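Local structure of transcriptional regulator (Rhodococcus sp., 2O0Y) at residues 91-96 and 126-131; 101-106 and 114-119; 132-137 and 229-234; 221-226 and 242-247. The protein probably binds DNA through an IclR-type helix-turn-helix domain and regulates transcription, with a GAF-like C-terminal domain in the same chain. All blocks are in the same frame, centred on the assembly; numbering follows the deposited sequence.

Interaction 1: 91-96 and 126-131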
loop_
_atom_site.group_PDB
_atom_site.type_symbol
_atom_site.label_atom_id
_atom_site.label_comp_id
_atom_site.label_asym_id
_atom_site.label_seq_id
_atom_site.Cartn_x
_atom_site.Cartn_y
_atom_site.Cartn_z
ATOM N N ARG B 91 -8.994 0.998 -4.115
ATOM C CA ARG B 91 -10.083 0.867 -5.076
ATOM C C ARG B 91 -11.317 1.682 -4.722
ATOM O O ARG B 91 -12.098 2.042 -5.586
ATOM C CB ARG B 91 -10.480 -0.598 -5.197
ATOM C CG ARG B 91 -9.387 -1.463 -5.809
ATOM C CD ARG B 91 -9.726 -2.928 -5.647
ATOM N NE ARG B 91 -11.006 -3.292 -6.259
ATOM C CZ ARG B 91 -11.123 -3.868 -7.450
ATOM N NH1 ARG B 91 -10.035 -4.118 -8.164
ATOM N NH2 ARG B 91 -12.325 -4.180 -7.933
ATOM N N THR B 92 -11.541 1.928 -3.441
ATOM C CA THR B 92 -12.751 2.639 -3.045
ATOM C C THR B 92 -12.465 4.065 -2.631
ATOM O O THR B 92 -13.363 4.741 -2.268
ATOM C CB THR B 92 -13.492 1.946 -1.881
ATOM O OG1 THR B 92 -12.632 1.830 -0.739
ATOM C CG2 THR B 92 -13.995 0.540 -2.304
ATOM N N TRP B 93 -11.211 4.511 -2.669
ATOM C CA TRP B 93 -10.906 5.879 -2.296
ATOM C C TRP B 93 -11.679 6.828 -3.215
ATOM O O TRP B 93 -11.721 6.597 -4.421
ATOM C CB TRP B 93 -9.385 6.196 -2.374
ATOM C CG TRP B 93 -9.131 7.630 -1.986
ATOM C CD1 TRP B 93 -8.980 8.112 -0.716
ATOM C CD2 TRP B 93 -9.084 8.768 -2.861
ATOM N NE1 TRP B 93 -8.848 9.483 -0.746
ATOM C CE2 TRP B 93 -8.890 9.910 -2.050
ATOM C CE3 TRP B 93 -9.182 8.935 -4.258
ATOM C CZ2 TRP B 93 -8.812 11.212 -2.583
ATOM C CZ3 TRP B 93 -9.091 10.236 -4.795
ATOM C CH2 TRP B 93 -8.904 11.349 -3.964
ATOM N N ALA B 94 -12.244 7.898 -2.662
ATOM C CA ALA B 94 -12.839 8.968 -3.459
ATOM C C ALA B 94 -12.640 10.233 -2.688
ATOM O O ALA B 94 -12.557 10.165 -1.470
ATOM C CB ALA B 94 -14.319 8.726 -3.634
ATOM N N PRO B 95 -12.556 11.416 -3.367
ATOM C CA PRO B 95 -12.502 12.673 -2.591
ATOM C C PRO B 95 -13.802 12.897 -1.818
ATOM O O PRO B 95 -14.815 12.290 -2.165
ATOM C CB PRO B 95 -12.321 13.769 -3.667
ATOM C CG PRO B 95 -12.015 13.003 -4.993
ATOM C CD PRO B 95 -12.559 11.633 -4.833
ATOM N N PRO B 96 -13.797 13.784 -0.802
ATOM C CA PRO B 96 -15.096 14.116 -0.231
ATOM C C PRO B 96 -16.060 14.573 -1.345
ATOM O O PRO B 96 -15.626 15.203 -2.328
ATOM C CB PRO B 96 -14.762 15.268 0.703
ATOM C CG PRO B 96 -13.377 15.045 1.118
ATOM C CD PRO B 96 -12.705 14.522 -0.128
ATOM N N VAL B 126 -3.907 10.099 -12.144
ATOM C CA VAL B 126 -5.204 10.763 -11.936
ATOM C C VAL B 126 -6.030 9.869 -11.060
ATOM O O VAL B 126 -6.229 8.666 -11.343
ATOM C CB VAL B 126 -5.943 11.057 -13.287
ATOM C CG1 VAL B 126 -7.268 11.636 -13.053
ATOM C CG2 VAL B 126 -5.113 12.021 -14.133
ATOM N N VAL B 127 -6.446 10.418 -9.925
ATOM C CA VAL B 127 -7.217 9.610 -8.983
ATOM C C VAL B 127 -8.656 10.081 -8.828
ATOM O O VAL B 127 -9.488 9.417 -8.202
ATOM C CB VAL B 127 -6.511 9.552 -7.621
ATOM C CG1 VAL B 127 -5.162 8.742 -7.756
ATOM C CG2 VAL B 127 -6.347 10.971 -7.004
ATOM N N ALA B 128 -8.946 11.269 -9.350
ATOM C CA ALA B 128 -10.327 11.674 -9.584
ATOM C C ALA B 128 -10.387 12.662 -10.731
ATOM O O ALA B 128 -9.397 13.347 -10.989
ATOM C CB ALA B 128 -10.951 12.327 -8.287
ATOM N N GLN B 129 -11.533 12.715 -11.438
ATOM C CA GLN B 129 -11.613 13.477 -12.697
ATOM C C GLN B 129 -13.020 13.980 -12.952
ATOM O O GLN B 129 -13.972 13.238 -12.704
ATOM C CB GLN B 129 -11.230 12.522 -13.836
ATOM C CG GLN B 129 -11.152 13.143 -15.240
ATOM C CD GLN B 129 -10.611 12.149 -16.261
ATOM O OE1 GLN B 129 -11.315 11.209 -16.638
ATOM N NE2 GLN B 129 -9.326 12.324 -16.679
ATOM N N CYS B 130 -13.166 15.207 -13.439
ATOM C CA CYS B 130 -14.463 15.685 -13.900
ATOM C C CYS B 130 -14.286 16.154 -15.334
ATOM O O CYS B 130 -13.632 17.177 -15.582
ATOM C CB CYS B 130 -14.944 16.854 -13.043
ATOM S SG CYS B 130 -15.417 16.266 -11.369
ATOM N N GLU B 131 -14.826 15.398 -16.282
ATOM C CA GLU B 131 -14.637 15.747 -17.683
ATOM C C GLU B 131 -15.573 16.869 -18.068
ATOM O O GLU B 131 -16.704 16.950 -17.576
ATOM C CB GLU B 131 -14.937 14.561 -18.548
ATOM C CG GLU B 131 -13.814 13.482 -18.559
ATOM C CD GLU B 131 -14.230 12.352 -19.478
ATOM O OE1 GLU B 131 -14.355 12.597 -20.686
ATOM O OE2 GLU B 131 -14.500 11.246 -18.997
#
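Trp93 brings the far corner of its six-membered ring to Val127, and Pro95 sets its own ring against Ala128 one residue further on. The indole is met at its edge: CZ3 of Trp93 stands 3.5 Å from the carbonyl O of Val127, which lies in the ring plane, and the same CZ3 is 3.6 Å from Val127 CG2. A chi1 of 180° sets CG trans to the nitrogen of the main chain and extends the long axis of the tryptophan from the loop to the strand. Pro95 completes the close-packed half, its CG 3.5 Å from Ala128 CB, while Pro95 N sits 3.7 Å above one face of the Trp93 ring, toward the rim. A classic beta bulge, in which Val127 and Ala128 both oppose Leu116, lets these two consecutive strand residues point toward the loop. No hydrogen bond crosses the contact; the indole NE1 is instead bonded to the carbonyl O of Pro257. Were Trp93 replaced by an alanine, Val127 CG2 would probably lose its aromatic neighbour and Pro257 O its indole donor. The packing loosens away from the buried Pro95 and Ala128: Trp93 and Val127 are partly exposed, and Ala94, between the two ring residues, is exposed and turns its methyl away from the strand. The loop leads from helix 86-92 to Pro96 at the N-cap of helix 97-110, with Arg91 and Thr92 packing on Ala34 and Pro37 of the second subunit, and the bulge lies in the pairing of strand 123-130 with strand 113-120.

Interaction 2: 101-106 and 114-119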
loop_
_atom_site.group_PDB
_atom_site.type_symbol
_atom_site.label_atom_id
_atom_site.label_comp_id
_atom_site.label_asym_id
_atom_site.label_seq_id
_atom_site.Cartn_x
_atom_site.Cartn_y
_atom_site.Cartn_z
ATOM N N ASP B 101 -17.945 18.036 -6.017
ATOM C CA ASP B 101 -18.781 19.197 -6.426
ATOM C C ASP B 101 -17.923 20.382 -6.892
ATOM O O ASP B 101 -18.195 20.985 -7.936
ATOM C CB ASP B 101 -19.690 19.692 -5.296
ATOM C CG ASP B 101 -20.733 18.682 -4.903
ATOM O OD1 ASP B 101 -20.982 17.743 -5.680
ATOM O OD2 ASP B 101 -21.289 18.826 -3.781
ATOM N N ILE B 102 -16.885 20.726 -6.137
ATOM C CA ILE B 102 -16.040 21.875 -6.540
ATOM C C ILE B 102 -15.360 21.594 -7.875
ATOM O O ILE B 102 -15.277 22.462 -8.714
ATOM C CB ILE B 102 -14.974 22.221 -5.444
ATOM C CG1 ILE B 102 -15.643 22.851 -4.213
ATOM C CG2 ILE B 102 -13.894 23.142 -5.992
ATOM C CD1 ILE B 102 -14.749 22.743 -2.925
HETATM N N MSE B 103 -14.878 20.380 -8.087
HETATM C CA MSE B 103 -14.185 20.023 -9.333
HETATM C C MSE B 103 -15.172 20.055 -10.490
HETATM O O MSE B 103 -14.852 20.466 -11.613
HETATM C CB MSE B 103 -13.598 18.615 -9.188
HETATM C CG MSE B 103 -12.517 18.483 -8.146
HETATM SE SE MSE B 103 -11.927 16.586 -7.968
HETATM C CE MSE B 103 -11.344 16.155 -9.808
ATOM N N ARG B 104 -16.376 19.577 -10.229
ATOM C CA ARG B 104 -17.420 19.574 -11.252
ATOM C C ARG B 104 -17.757 21.000 -11.660
ATOM O O ARG B 104 -17.805 21.334 -12.862
ATOM C CB ARG B 104 -18.672 18.811 -10.745
ATOM C CG ARG B 104 -19.613 18.457 -11.861
ATOM C CD ARG B 104 -20.952 17.938 -11.332
ATOM N NE ARG B 104 -20.708 16.681 -10.583
ATOM C CZ ARG B 104 -20.842 16.533 -9.266
ATOM N NH1 ARG B 104 -20.583 15.342 -8.743
ATOM N NH2 ARG B 104 -21.251 17.545 -8.478
ATOM N N GLN B 105 -17.920 21.885 -10.673
ATOM C CA GLN B 105 -18.218 23.275 -11.010
ATOM C C GLN B 105 -17.061 23.956 -11.774
ATOM O O GLN B 105 -17.267 24.719 -12.726
ATOM C CB GLN B 105 -18.632 24.052 -9.750
ATOM C CG GLN B 105 -19.125 25.470 -10.037
ATOM C CD GLN B 105 -20.401 25.476 -10.860
ATOM O OE1 GLN B 105 -21.317 24.699 -10.596
ATOM N NE2 GLN B 105 -20.460 26.356 -11.875
ATOM N N LEU B 106 -15.842 23.684 -11.374
ATOM C CA LEU B 106 -14.639 24.178 -12.074
ATOM C C LEU B 106 -14.669 23.713 -13.519
ATOM O O LEU B 106 -14.357 24.489 -14.434
ATOM C CB LEU B 106 -13.352 23.609 -11.391
ATOM C CG LEU B 106 -12.054 24.095 -12.037
ATOM C CD1 LEU B 106 -12.064 25.673 -12.140
ATOM C CD2 LEU B 106 -10.838 23.541 -11.269
ATOM N N VAL B 114 -11.123 18.479 -15.490
ATOM C CA VAL B 114 -10.436 18.757 -14.245
ATOM C C VAL B 114 -9.919 17.429 -13.729
ATOM O O VAL B 114 -10.710 16.535 -13.479
ATOM C CB VAL B 114 -11.384 19.360 -13.225
ATOM C CG1 VAL B 114 -10.662 19.538 -11.916
ATOM C CG2 VAL B 114 -11.897 20.727 -13.743
ATOM N N ASN B 115 -8.594 17.313 -13.540
ATOM C CA ASN B 115 -7.948 16.059 -13.062
ATOM C C ASN B 115 -7.361 16.297 -11.683
ATOM O O ASN B 115 -6.712 17.325 -11.476
ATOM C CB ASN B 115 -6.780 15.718 -14.003
ATOM C CG ASN B 115 -7.267 15.255 -15.377
ATOM O OD1 ASN B 115 -8.169 14.429 -15.469
ATOM N ND2 ASN B 115 -6.722 15.828 -16.430
ATOM N N LEU B 116 -7.531 15.358 -10.756
ATOM C CA LEU B 116 -6.865 15.479 -9.464
ATOM C C LEU B 116 -5.763 14.451 -9.521
ATOM O O LEU B 116 -6.046 13.248 -9.603
ATOM C CB LEU B 116 -7.794 15.160 -8.282
ATOM C CG LEU B 116 -7.281 15.522 -6.867
ATOM C CD1 LEU B 116 -8.454 15.684 -5.935
ATOM C CD2 LEU B 116 -6.490 14.378 -6.279
ATOM N N TYR B 117 -4.511 14.901 -9.478
ATOM C CA TYR B 117 -3.388 13.967 -9.600
ATOM C C TYR B 117 -2.664 13.818 -8.302
ATOM O O TYR B 117 -2.588 14.784 -7.558
ATOM C CB TYR B 117 -2.358 14.600 -10.501
ATOM C CG TYR B 117 -2.532 14.528 -11.970
ATOM C CD1 TYR B 117 -2.060 13.417 -12.667
ATOM C CD2 TYR B 117 -3.092 15.604 -12.699
ATOM C CE1 TYR B 117 -2.165 13.357 -14.059
ATOM C CE2 TYR B 117 -3.171 15.557 -14.087
ATOM C CZ TYR B 117 -2.685 14.433 -14.751
ATOM O OH TYR B 117 -2.721 14.319 -16.117
ATOM N N ILE B 118 -2.106 12.622 -8.041
ATOM C CA ILE B 118 -1.103 12.461 -7.007
ATOM C C ILE B 118 0.176 11.869 -7.601
ATOM O O ILE B 118 0.187 11.431 -8.760
ATOM C CB ILE B 118 -1.662 11.506 -5.891
ATOM C CG1 ILE B 118 -2.077 10.170 -6.518
ATOM C CG2 ILE B 118 -2.845 12.168 -5.175
ATOM C CD1 ILE B 118 -2.296 8.990 -5.520
ATOM N N ARG B 119 1.243 11.781 -6.791
ATOM C CA ARG B 119 2.455 11.145 -7.197
ATOM C C ARG B 119 2.436 9.757 -6.584
ATOM O O ARG B 119 2.010 9.569 -5.416
ATOM C CB ARG B 119 3.677 11.903 -6.666
ATOM C CG ARG B 119 5.017 11.306 -7.036
ATOM C CD ARG B 119 6.185 12.125 -6.449
ATOM N NE ARG B 119 6.329 12.036 -4.987
ATOM C CZ ARG B 119 6.829 10.991 -4.324
ATOM N NH1 ARG B 119 7.185 9.866 -4.945
ATOM N NH2 ARG B 119 6.953 11.060 -3.006
#
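Val114 packs against Met103 and Leu106, one turn apart on the same face of helix 97-110. Apolar contacts carry the interface. CG2 of Val114 is 3.8 Å from Leu106 CG, the two side chains set nearly perpendicular, and its other methyl, CG1, is 4.0 Å from Met103 CE. The valine torsion (chi1 176°, CG1 opposite the main-chain N) turns both methyls to the helix, CG2 against Leu106 and the carbonyl of Met103, CG1 toward the selenomethionine methyl. Met103, present as selenomethionine, bends at chi3 (58°), and its terminal methyl turns onto the strand, where CE is 4.0 Å from Leu116 CB; SE lies 4.1 Å from Leu116 CD1. A serine at Val114 would probably open a gap beside Met103 and Leu106 and put a hydroxyl among hydrocarbon groups. A second kind of contact sets carbon against backbone oxygen: Val114 CG2 is 3.7 Å from Met103 O, and Met103 CE is equally close, 3.7 Å, to Val114 O. No hydrogen bond joins the segments. The charged pair stays within the helix, on its outer side, where Arg104 NH2 donates to Asp101 OD1 over 2.8 Å in a salt bridge, the carboxylate oxygen lying in the guanidinium plane. Axes 8.8 Å apart at 140° make the helix run roughly antiparallel to the strand that follows it. Strand 113-120 lies between strands 123-130 and 219-228 in the sheet of the GAF-like domain, and helix 237-254 packs beside helix 97-110, reaching Ile102 and Leu106.

Interaction 3: 132-137 and 229-234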
loop_
_atom_site.group_PDB
_atom_site.type_symbol
_atom_site.label_atom_id
_atom_site.label_comp_id
_atom_site.label_asym_id
_atom_site.label_seq_id
_atom_site.Cartn_x
_atom_site.Cartn_y
_atom_site.Cartn_z
ATOM N N SER B 132 -15.131 17.728 -18.970
ATOM C CA SER B 132 -16.027 18.729 -19.526
ATOM C C SER B 132 -16.885 18.092 -20.649
ATOM O O SER B 132 -16.722 16.924 -20.987
ATOM C CB SER B 132 -15.246 19.937 -20.042
ATOM O OG SER B 132 -14.704 19.751 -21.344
ATOM N N THR B 133 -17.790 18.872 -21.233
ATOM C CA THR B 133 -18.650 18.364 -22.296
ATOM C C THR B 133 -18.098 18.735 -23.669
ATOM O O THR B 133 -18.762 18.507 -24.688
ATOM C CB THR B 133 -20.063 18.994 -22.230
ATOM O OG1 THR B 133 -19.912 20.395 -22.391
ATOM C CG2 THR B 133 -20.717 18.738 -20.872
ATOM N N ALA B 134 -16.916 19.341 -23.712
ATOM C CA ALA B 134 -16.374 19.827 -24.993
ATOM C C ALA B 134 -16.058 18.593 -25.818
ATOM O O ALA B 134 -15.720 17.569 -25.262
ATOM C CB ALA B 134 -15.120 20.625 -24.740
ATOM N N THR B 135 -16.218 18.645 -27.122
ATOM C CA THR B 135 -15.971 17.437 -27.957
ATOM C C THR B 135 -14.478 17.129 -28.117
ATOM O O THR B 135 -14.093 15.962 -28.311
ATOM C CB THR B 135 -16.584 17.558 -29.317
ATOM O OG1 THR B 135 -16.027 18.696 -29.975
ATOM C CG2 THR B 135 -18.107 17.733 -29.217
ATOM N N VAL B 136 -13.647 18.174 -28.041
ATOM C CA VAL B 136 -12.187 18.003 -27.910
ATOM C C VAL B 136 -11.717 18.389 -26.501
ATOM O O VAL B 136 -11.878 19.547 -26.055
ATOM C CB VAL B 136 -11.417 18.787 -29.022
ATOM C CG1 VAL B 136 -9.927 18.576 -28.884
ATOM C CG2 VAL B 136 -11.876 18.349 -30.389
ATOM N N ARG B 137 -11.197 17.420 -25.756
ATOM C CA ARG B 137 -10.888 17.687 -24.369
ATOM C C ARG B 137 -9.806 16.745 -23.929
ATOM O O ARG B 137 -9.398 15.853 -24.726
ATOM C CB ARG B 137 -12.144 17.550 -23.507
ATOM C CG ARG B 137 -12.732 16.118 -23.388
ATOM C CD ARG B 137 -13.980 16.198 -22.528
ATOM N NE ARG B 137 -14.642 14.905 -22.322
ATOM C CZ ARG B 137 -15.705 14.482 -22.989
ATOM N NH1 ARG B 137 -16.248 15.187 -23.991
ATOM N NH2 ARG B 137 -16.216 13.306 -22.667
ATOM N N THR B 229 -4.627 23.552 -26.548
ATOM C CA THR B 229 -3.866 24.817 -26.394
ATOM C C THR B 229 -4.672 26.023 -26.883
ATOM O O THR B 229 -4.624 27.106 -26.290
ATOM C CB THR B 229 -2.549 24.689 -27.145
ATOM O OG1 THR B 229 -1.784 23.707 -26.453
ATOM C CG2 THR B 229 -1.774 26.036 -27.239
ATOM N N GLY B 230 -5.485 25.807 -27.903
ATOM C CA GLY B 230 -6.267 26.876 -28.500
ATOM C C GLY B 230 -7.342 27.450 -27.575
ATOM O O GLY B 230 -7.924 28.471 -27.900
ATOM N N ARG B 231 -7.625 26.784 -26.437
ATOM C CA ARG B 231 -8.564 27.320 -25.451
ATOM C C ARG B 231 -7.850 27.972 -24.266
ATOM O O ARG B 231 -8.478 28.697 -23.490
ATOM C CB ARG B 231 -9.489 26.198 -24.933
ATOM C CG ARG B 231 -10.598 25.856 -25.959
ATOM C CD ARG B 231 -11.877 25.300 -25.277
ATOM N NE ARG B 231 -11.687 24.022 -24.612
ATOM C CZ ARG B 231 -11.923 22.842 -25.189
ATOM N NH1 ARG B 231 -12.299 22.807 -26.454
ATOM N NH2 ARG B 231 -11.752 21.714 -24.519
ATOM N N PHE B 232 -6.556 27.705 -24.140
ATOM C CA PHE B 232 -5.708 28.301 -23.102
ATOM C C PHE B 232 -5.065 29.528 -23.690
ATOM O O PHE B 232 -3.831 29.624 -23.795
ATOM C CB PHE B 232 -4.640 27.323 -22.619
ATOM C CG PHE B 232 -5.163 26.198 -21.754
ATOM C CD1 PHE B 232 -5.932 25.175 -22.294
ATOM C CD2 PHE B 232 -4.855 26.147 -20.378
ATOM C CE1 PHE B 232 -6.392 24.140 -21.477
ATOM C CE2 PHE B 232 -5.319 25.116 -19.581
ATOM C CZ PHE B 232 -6.076 24.121 -20.143
ATOM N N THR B 233 -5.921 30.467 -24.061
ATOM C CA THR B 233 -5.512 31.704 -24.685
ATOM C C THR B 233 -5.316 32.841 -23.674
ATOM O O THR B 233 -5.826 32.783 -22.568
ATOM C CB THR B 233 -6.577 32.201 -25.676
ATOM O OG1 THR B 233 -7.790 32.498 -24.974
ATOM C CG2 THR B 233 -6.865 31.165 -26.766
ATOM N N GLU B 234 -4.619 33.898 -24.124
ATOM C CA GLU B 234 -4.473 35.159 -23.396
ATOM C C GLU B 234 -5.796 35.693 -22.804
ATOM O O GLU B 234 -5.812 36.156 -21.669
ATOM C CB GLU B 234 -3.829 36.216 -24.327
#
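Arg231 reaches across from one surface loop to the carbonyl of Val136 in another. From CB, which points toward segment 132-137, the chain sets out with CG anti to the carbonyl carbon (chi1 -77°). It passes Tyr240 of helix 237-254 on the way and bends at chi3 before the guanidinium group. NE, the first nitrogen, takes part in a salt bridge with Glu112 OE2, so the group is fixed at its root by a partner outside both loops. CZ then comes 3.9 Å from Ala134 CB. At the tip, NH2 gives a nearly straight bond (162°) to Val136 O over 2.7 Å, close to the line of the C=O bond, while NH1 adds only a weak one, 3.3 Å to the same oxygen. Val136 O lies in the guanidinium plane, at its edge, and Ala134 CB approaches NH2 obliquely to 3.5 Å. The contact joins two loops of the GAF-like domain, one leaving strand 123-130 and the other, with a 3-10 turn, running from strand 219-228 to helix 237-254. The acceptor loop has bonds of its own. Ser132 OG accepts from Ala134 N at 3.3 Å, an ST turn, and also bonds Gly111 O. Arg137 NH1 donates to Ala134 O over 2.8 Å, folding back over the turn, and its NH2 makes a salt bridge with Glu131.

Interaction 4: 221-226 and 242-247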
loop_
_atom_site.group_PDB
_atom_site.type_symbol
_atom_site.label_atom_id
_atom_site.label_comp_id
_atom_site.label_asym_id
_atom_site.label_seq_id
_atom_site.Cartn_x
_atom_site.Cartn_y
_atom_site.Cartn_z
ATOM N N ALA B 221 -1.364 16.820 -3.672
ATOM C CA ALA B 221 -2.023 16.528 -4.952
ATOM C C ALA B 221 -1.936 17.772 -5.795
ATOM O O ALA B 221 -1.517 18.819 -5.308
ATOM C CB ALA B 221 -3.502 16.128 -4.732
ATOM N N ALA B 222 -2.316 17.663 -7.065
ATOM C CA ALA B 222 -2.251 18.808 -7.978
ATOM C C ALA B 222 -3.598 18.907 -8.681
ATOM O O ALA B 222 -4.026 17.966 -9.361
ATOM C CB ALA B 222 -1.150 18.592 -8.959
ATOM N N LEU B 223 -4.320 19.996 -8.458
ATOM C CA LEU B 223 -5.588 20.189 -9.116
ATOM C C LEU B 223 -5.299 20.747 -10.520
ATOM O O LEU B 223 -4.743 21.849 -10.656
ATOM C CB LEU B 223 -6.434 21.181 -8.337
ATOM C CG LEU B 223 -7.833 21.472 -8.905
ATOM C CD1 LEU B 223 -8.747 20.214 -8.708
ATOM C CD2 LEU B 223 -8.485 22.637 -8.200
ATOM N N THR B 224 -5.710 20.028 -11.566
ATOM C CA THR B 224 -5.198 20.328 -12.875
ATOM C C THR B 224 -6.278 20.456 -13.977
ATOM O O THR B 224 -7.107 19.574 -14.113
ATOM C CB THR B 224 -4.192 19.242 -13.259
ATOM O OG1 THR B 224 -3.193 19.163 -12.216
ATOM C CG2 THR B 224 -3.482 19.569 -14.579
ATOM N N LEU B 225 -6.180 21.507 -14.814
ATOM C CA LEU B 225 -6.970 21.606 -16.069
ATOM C C LEU B 225 -6.092 21.158 -17.219
ATOM O O LEU B 225 -4.951 21.545 -17.274
ATOM C CB LEU B 225 -7.341 23.067 -16.335
ATOM C CG LEU B 225 -8.140 23.870 -15.322
ATOM C CD1 LEU B 225 -8.458 25.207 -15.960
ATOM C CD2 LEU B 225 -9.447 23.144 -14.951
ATOM N N GLY B 226 -6.584 20.314 -18.123
ATOM C CA GLY B 226 -5.831 20.018 -19.349
ATOM C C GLY B 226 -6.796 20.083 -20.485
ATOM O O GLY B 226 -7.965 19.687 -20.336
ATOM N N GLU B 242 -8.013 32.168 -12.212
ATOM C CA GLU B 242 -8.878 32.637 -11.130
ATOM C C GLU B 242 -9.812 31.547 -10.609
ATOM O O GLU B 242 -9.986 31.420 -9.384
ATOM C CB GLU B 242 -9.700 33.825 -11.567
ATOM C CG GLU B 242 -10.390 34.525 -10.456
ATOM C CD GLU B 242 -10.810 35.921 -10.880
ATOM O OE1 GLU B 242 -11.066 36.097 -12.079
ATOM O OE2 GLU B 242 -10.822 36.833 -10.023
ATOM N N CYS B 243 -10.448 30.784 -11.506
ATOM C CA CYS B 243 -11.317 29.682 -11.069
ATOM C C CYS B 243 -10.534 28.564 -10.413
ATOM O O CYS B 243 -10.993 27.992 -9.425
ATOM C CB CYS B 243 -12.148 29.107 -12.224
ATOM S SG CYS B 243 -13.219 30.369 -12.952
ATOM N N THR B 244 -9.388 28.201 -10.990
ATOM C CA THR B 244 -8.656 27.054 -10.463
ATOM C C THR B 244 -8.033 27.410 -9.127
ATOM O O THR B 244 -7.950 26.577 -8.237
ATOM C CB THR B 244 -7.634 26.526 -11.473
ATOM O OG1 THR B 244 -8.313 26.288 -12.701
ATOM C CG2 THR B 244 -7.056 25.170 -11.021
ATOM N N ARG B 245 -7.611 28.662 -8.968
ATOM C CA ARG B 245 -7.030 29.121 -7.692
ATOM C C ARG B 245 -8.041 29.013 -6.588
ATOM O O ARG B 245 -7.714 28.524 -5.530
ATOM C CB ARG B 245 -6.586 30.597 -7.767
ATOM C CG ARG B 245 -5.828 31.017 -6.523
ATOM C CD ARG B 245 -5.533 32.556 -6.499
ATOM N NE ARG B 245 -4.614 32.969 -7.562
ATOM C CZ ARG B 245 -3.304 32.727 -7.571
ATOM N NH1 ARG B 245 -2.736 32.060 -6.573
ATOM N NH2 ARG B 245 -2.542 33.174 -8.563
ATOM N N ALA B 246 -9.260 29.499 -6.824
ATOM C CA ALA B 246 -10.326 29.451 -5.805
ATOM C C ALA B 246 -10.674 28.020 -5.439
ATOM O O ALA B 246 -10.852 27.709 -4.272
ATOM C CB ALA B 246 -11.563 30.179 -6.290
ATOM N N ALA B 247 -10.800 27.162 -6.445
ATOM C CA ALA B 247 -11.175 25.748 -6.224
ATOM C C ALA B 247 -10.123 25.056 -5.400
ATOM O O ALA B 247 -10.438 24.303 -4.463
ATOM C CB ALA B 247 -11.308 25.049 -7.589
#
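Leu223 and Thr244 mark the closest approach of the two backbones, their CA atoms 7.6 Å apart where strand 221-226 and helix 242-247 run nearly antiparallel, at 156°, with axes 9.4 Å apart. Two leucines on the helix-facing side of the strand make the contact. The Leu223 branch, extended away from its own main-chain N (chi1 -179°), carries CD2 to the helix, where it is 3.8 Å from Ala247 CB and 4.0 Å from the carbonyl O of Thr244, one turn earlier. The threonine methyl adds to the same patch, with Thr244 CG2 4.1 Å from Leu223 CD2. The Leu225 and Thr244 side chains lie antiparallel, overlapping along their flanks, and the branch end of the leucine lies alongside the hydroxyl: CD1 of Leu225 is 3.4 Å from Thr244 OG1, and Leu225 CG is at 3.6 Å. The small side chain of Ala247 lets the leucine methyl come close to the helix surface. Between the two leucines, Thr224 points the opposite way, where its hydroxyl is bonded to Ser209 OG on the neighbouring strand 205-213. Val114 of strand 113-120 touches both leucines, Leu106 and Ile102 of helix 97-110 pack on helix 242-247 alongside, and the four contacting residues are buried. Hydrocarbon thus does the joining and no hydrogen bond crosses; the one side-chain hydroxyl that faces the strand is satisfied within its own helix, by the carbonyl O of Tyr240, and can lie against Leu225 without a polar partner there.

Followed from the N terminus, the chain leaves helix 86-92 and enters interaction 1, which closes a loop of about thirty residues when strand 123-130 returns to segment 91-96. Interaction 2 is nested inside that loop, joining helix 97-110 to the strand that follows it and closing a short loop of seven residues. Interaction 3 opens directly after interaction 1 closes. It spans some ninety residues and crosses interaction 4, which closes a loop of fifteen, since 221-226 comes before 229-234 and 242-247 after. Interactions 1, 2 and 4 all reach one antiparallel sheet, through adjacent strands 123-130, 113-120 and 219-228; interaction 3 ties together the loops that follow strands 123-130 and 219-228.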